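Long-range contact in integron gene cassette protein HFX_CASS3 (Uncultured bacterium, PDB 3FYN), which is of unknown function but probably acts as a GNAT-family acetyltransferase on an unidentified substrate: residues R72-A77 with G84-T89. Numbering follows the deposited sequence.
Sequences RIWLIA and GYIVLT
Residues 72-77 and 84-89 pair as neighbouring antiparallel strands, the two arms of a β-hairpin buried in the central sheet. Arg72 and Leu88 form one hydrogen-bonded pair, with Leu88 N 2.8 Å from Arg72 O. Trp74 and Ile86 form the next, where Trp74 N reaches Ile86 O at 3.0 Å in an almost straight bond (N-H...O 172°). Toward the turn the pairing slackens: Ile76 N still binds Gly84 O at 2.9 Å, approaching from above the carbonyl plane, but the return bond from Gly84 N to Ile76 O is weak. Such an antiparallel hairpin between helices 34-47 and 117-131 is consistent with the GNAT fold, whose sheet is packed by helices on both faces. On the face carrying Trp74, Ile76, Ile86 and Leu88, the indole lies alongside Leu88, whose CB meets the ring edge in its plane, 3.8 Å from Trp74 CZ3. Trp74 CG, anti to the carbonyl carbon and beside the backbone N (chi1 -72°), carries the indole toward Leu88. Trp74 CB rests 3.8 Å from Ile86 CG2. Helix 117-131 covers this side, Val125 touching both Trp74 and Ile86. Replacing Trp74 with an alanine would probably leave Leu88 without its aromatic neighbour and open a gap beneath Thr124 and Val125. Gly84 gives Ile76 room to fold its side chain over the backbone opposite, with Ile76 CD1 3.9 Å from Tyr85 N. On the opposite face, Leu75 CD2 packs 4.1 Å from Tyr85 CB, and the Tyr85 ring turns to Leu40, Met41 and Phe44 of helix 34-47, whereas Ile73 and Val87 share Leu64 of helix 54-66.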
ATOM      1  N   ARG A  72      -0.280  -1.271 -12.446  1.00 10.92           N
ATOM      2  CA  ARG A  72      -0.517  -1.889 -13.745  1.00 10.48           C
ATOM      3  C   ARG A  72      -1.816  -2.668 -13.717  1.00  9.35           C
ATOM      4  O   ARG A  72      -2.225  -3.161 -12.674  1.00 10.14           O
ATOM      5  CB  ARG A  72       0.607  -2.873 -14.071  1.00 13.54           C
ATOM      6  CG  ARG A  72       1.996  -2.275 -14.141  1.00 16.50           C
ATOM      7  CD  ARG A  72       2.179  -1.466 -15.403  1.00 22.11           C
ATOM      8  NE  ARG A  72       3.591  -1.283 -15.706  1.00 26.71           N
ATOM      9  CZ  ARG A  72       4.359  -0.397 -15.088  1.00 26.69           C
ATOM     10  NH1 ARG A  72       3.837   0.371 -14.140  1.00 28.61           N
ATOM     11  NH2 ARG A  72       5.639  -0.281 -15.410  1.00 24.68           N
ATOM     12  N   ILE A  73      -2.438  -2.813 -14.883  1.00  9.68           N
ATOM     13  CA  ILE A  73      -3.650  -3.607 -15.011  1.00 10.77           C
ATOM     14  C   ILE A  73      -3.460  -4.627 -16.130  1.00  9.56           C
ATOM     15  O   ILE A  73      -2.895  -4.309 -17.176  1.00  9.56           O
ATOM     16  CB  ILE A  73      -4.860  -2.714 -15.346  1.00 11.96           C
ATOM     17  CG1 ILE A  73      -4.979  -1.570 -14.331  1.00 13.82           C
ATOM     18  CG2 ILE A  73      -6.144  -3.538 -15.394  1.00 13.12           C
ATOM     19  CD1 ILE A  73      -6.016  -0.523 -14.706  1.00 17.33           C
ATOM     20  N   TRP A  74      -3.916  -5.853 -15.892  1.00 10.62           N
ATOM     21  CA  TRP A  74      -3.942  -6.891 -16.921  1.00  9.40           C
ATOM     22  C   TRP A  74      -5.370  -7.379 -17.114  1.00 10.35           C
ATOM     23  O   TRP A  74      -6.154  -7.413 -16.161  1.00 12.01           O
ATOM     24  CB  TRP A  74      -3.085  -8.085 -16.511  1.00 10.83           C
ATOM     25  CG  TRP A  74      -1.614  -7.871 -16.536  1.00 10.19           C
ATOM     26  CD1 TRP A  74      -0.752  -8.217 -17.544  1.00 11.76           C
ATOM     27  CD2 TRP A  74      -0.807  -7.322 -15.492  1.00 10.36           C
ATOM     28  NE1 TRP A  74       0.537  -7.904 -17.194  1.00 13.00           N
ATOM     29  CE2 TRP A  74       0.532  -7.344 -15.943  1.00 12.64           C
ATOM     30  CE3 TRP A  74      -1.083  -6.801 -14.220  1.00 11.50           C
ATOM     31  CZ2 TRP A  74       1.590  -6.875 -15.168  1.00 12.94           C
ATOM     32  CZ3 TRP A  74      -0.026  -6.336 -13.450  1.00 11.54           C
ATOM     33  CH2 TRP A  74       1.293  -6.377 -13.929  1.00 14.17           C
ATOM     34  N   LEU A  75      -5.696  -7.766 -18.346  1.00  9.47           N
ATOM     35  CA  LEU A  75      -6.972  -8.392 -18.651  1.00  9.79           C
ATOM     36  C   LEU A  75      -6.739  -9.874 -18.866  1.00 10.29           C
ATOM     37  O   LEU A  75      -5.666 -10.286 -19.313  1.00 11.52           O
ATOM     38  CB  LEU A  75      -7.595  -7.781 -19.906  1.00 11.69           C
ATOM     39  CG  LEU A  75      -8.338  -6.465 -19.647  1.00 15.52           C
ATOM     40  CD1 LEU A  75      -8.425  -5.610 -20.901  1.00 19.12           C
ATOM     41  CD2 LEU A  75      -9.721  -6.737 -19.082  1.00 16.49           C
ATOM     42  N   ILE A  76      -7.748 -10.667 -18.530  1.00  9.98           N
ATOM     43  CA  ILE A  76      -7.672 -12.110 -18.655  1.00 11.28           C
ATOM     44  C   ILE A  76      -8.577 -12.502 -19.803  1.00 14.85           C
ATOM     45  O   ILE A  76      -9.780 -12.245 -19.768  1.00 16.45           O
ATOM     46  CB  ILE A  76      -8.117 -12.788 -17.351  1.00 14.14           C
ATOM     47  CG1 ILE A  76      -7.214 -12.331 -16.197  1.00 15.39           C
ATOM     48  CG2 ILE A  76      -8.086 -14.307 -17.493  1.00 16.04           C
ATOM     49  CD1 ILE A  76      -7.680 -12.782 -14.831  1.00 16.96           C
ATOM     50  N   ALA A  77      -7.983 -13.097 -20.831  1.00 17.33           N
ATOM     51  CA  ALA A  77      -8.686 -13.359 -22.081  1.00 19.80           C
ATOM     52  C   ALA A  77      -9.088 -14.816 -22.246  1.00 22.87           C
ATOM     53  O   ALA A  77      -8.372 -15.725 -21.839  1.00 25.04           O
ATOM     54  CB  ALA A  77      -7.832 -12.921 -23.262  1.00 20.61           C
ATOM     55  N   GLY A  84     -11.932 -11.502 -17.179  1.00 13.21           N
ATOM     56  CA  GLY A  84     -11.447 -11.122 -15.869  1.00 12.72           C
ATOM     57  C   GLY A  84     -10.379 -10.057 -15.954  1.00 11.29           C
ATOM     58  O   GLY A  84      -9.968  -9.658 -17.044  1.00 11.36           O
ATOM     59  N   TYR A  85      -9.933  -9.583 -14.795  1.00  9.52           N
ATOM     60  CA  TYR A  85      -8.843  -8.624 -14.755  1.00  9.10           C
ATOM     61  C   TYR A  85      -8.159  -8.660 -13.407  1.00  9.40           C
ATOM     62  O   TYR A  85      -8.685  -9.205 -12.432  1.00 11.59           O
ATOM     63  CB  TYR A  85      -9.345  -7.200 -15.068  1.00 10.40           C
ATOM     64  CG  TYR A  85     -10.161  -6.564 -13.964  1.00  9.29           C
ATOM     65  CD1 TYR A  85     -11.494  -6.908 -13.773  1.00 12.16           C
ATOM     66  CD2 TYR A  85      -9.592  -5.629 -13.102  1.00  9.86           C
ATOM     67  CE1 TYR A  85     -12.244  -6.331 -12.761  1.00 12.85           C
ATOM     68  CE2 TYR A  85     -10.334  -5.044 -12.093  1.00 10.55           C
ATOM     69  CZ  TYR A  85     -11.655  -5.401 -11.925  1.00 11.51           C
ATOM     70  OH  TYR A  85     -12.395  -4.829 -10.921  1.00 12.74           O
ATOM     71  N   ILE A  86      -6.966  -8.090 -13.364  1.00  8.29           N
ATOM     72  CA  ILE A  86      -6.211  -8.013 -12.123  1.00  8.12           C
ATOM     73  C   ILE A  86      -5.461  -6.695 -12.084  1.00  8.96           C
ATOM     74  O   ILE A  86      -4.933  -6.233 -13.103  1.00  8.87           O
ATOM     75  CB  ILE A  86      -5.261  -9.231 -11.965  1.00 10.09           C
ATOM     76  CG1 ILE A  86      -4.629  -9.266 -10.570  1.00 10.99           C
ATOM     77  CG2 ILE A  86      -4.204  -9.260 -13.069  1.00 12.41           C
ATOM     78  CD1 ILE A  86      -4.042 -10.625 -10.216  1.00 10.89           C
ATOM     79  N   VAL A  87      -5.431  -6.084 -10.905  1.00  9.27           N
ATOM     80  CA  VAL A  87      -4.820  -4.781 -10.732  1.00  9.61           C
ATOM     81  C   VAL A  87      -3.680  -4.862  -9.733  1.00  9.17           C
ATOM     82  O   VAL A  87      -3.856  -5.350  -8.621  1.00  9.74           O
ATOM     83  CB  VAL A  87      -5.850  -3.751 -10.220  1.00  9.89           C
ATOM     84  CG1 VAL A  87      -5.187  -2.406 -10.026  1.00 11.87           C
ATOM     85  CG2 VAL A  87      -7.011  -3.644 -11.197  1.00 10.59           C
ATOM     86  N   LEU A  88      -2.514  -4.382 -10.145  1.00  8.50           N
ATOM     87  CA  LEU A  88      -1.359  -4.244  -9.266  1.00  8.22           C
ATOM     88  C   LEU A  88      -1.182  -2.774  -8.906  1.00  9.37           C
ATOM     89  O   LEU A  88      -1.097  -1.920  -9.789  1.00 10.12           O
ATOM     90  CB  LEU A  88      -0.100  -4.741  -9.989  1.00  8.49           C
ATOM     91  CG  LEU A  88       1.250  -4.405  -9.348  1.00  9.41           C
ATOM     92  CD1 LEU A  88       1.462  -5.197  -8.060  1.00  8.90           C
ATOM     93  CD2 LEU A  88       2.381  -4.676 -10.324  1.00 11.99           C
ATOM     94  N   THR A  89      -1.128  -2.463  -7.615  1.00  9.60           N
ATOM     95  CA  THR A  89      -0.772  -1.106  -7.215  1.00  9.43           C
ATOM     96  C   THR A  89       0.546  -1.115  -6.459  1.00 11.11           C
ATOM     97  O   THR A  89       0.910  -2.122  -5.852  1.00 11.75           O
ATOM     98  CB  THR A  89      -1.877  -0.422  -6.395  1.00 10.13           C
ATOM     99  OG1 THR A  89      -2.148  -1.194  -5.221  1.00 12.82           O
ATOM    100  CG2 THR A  89      -3.143  -0.307  -7.226  1.00 11.85           C
TER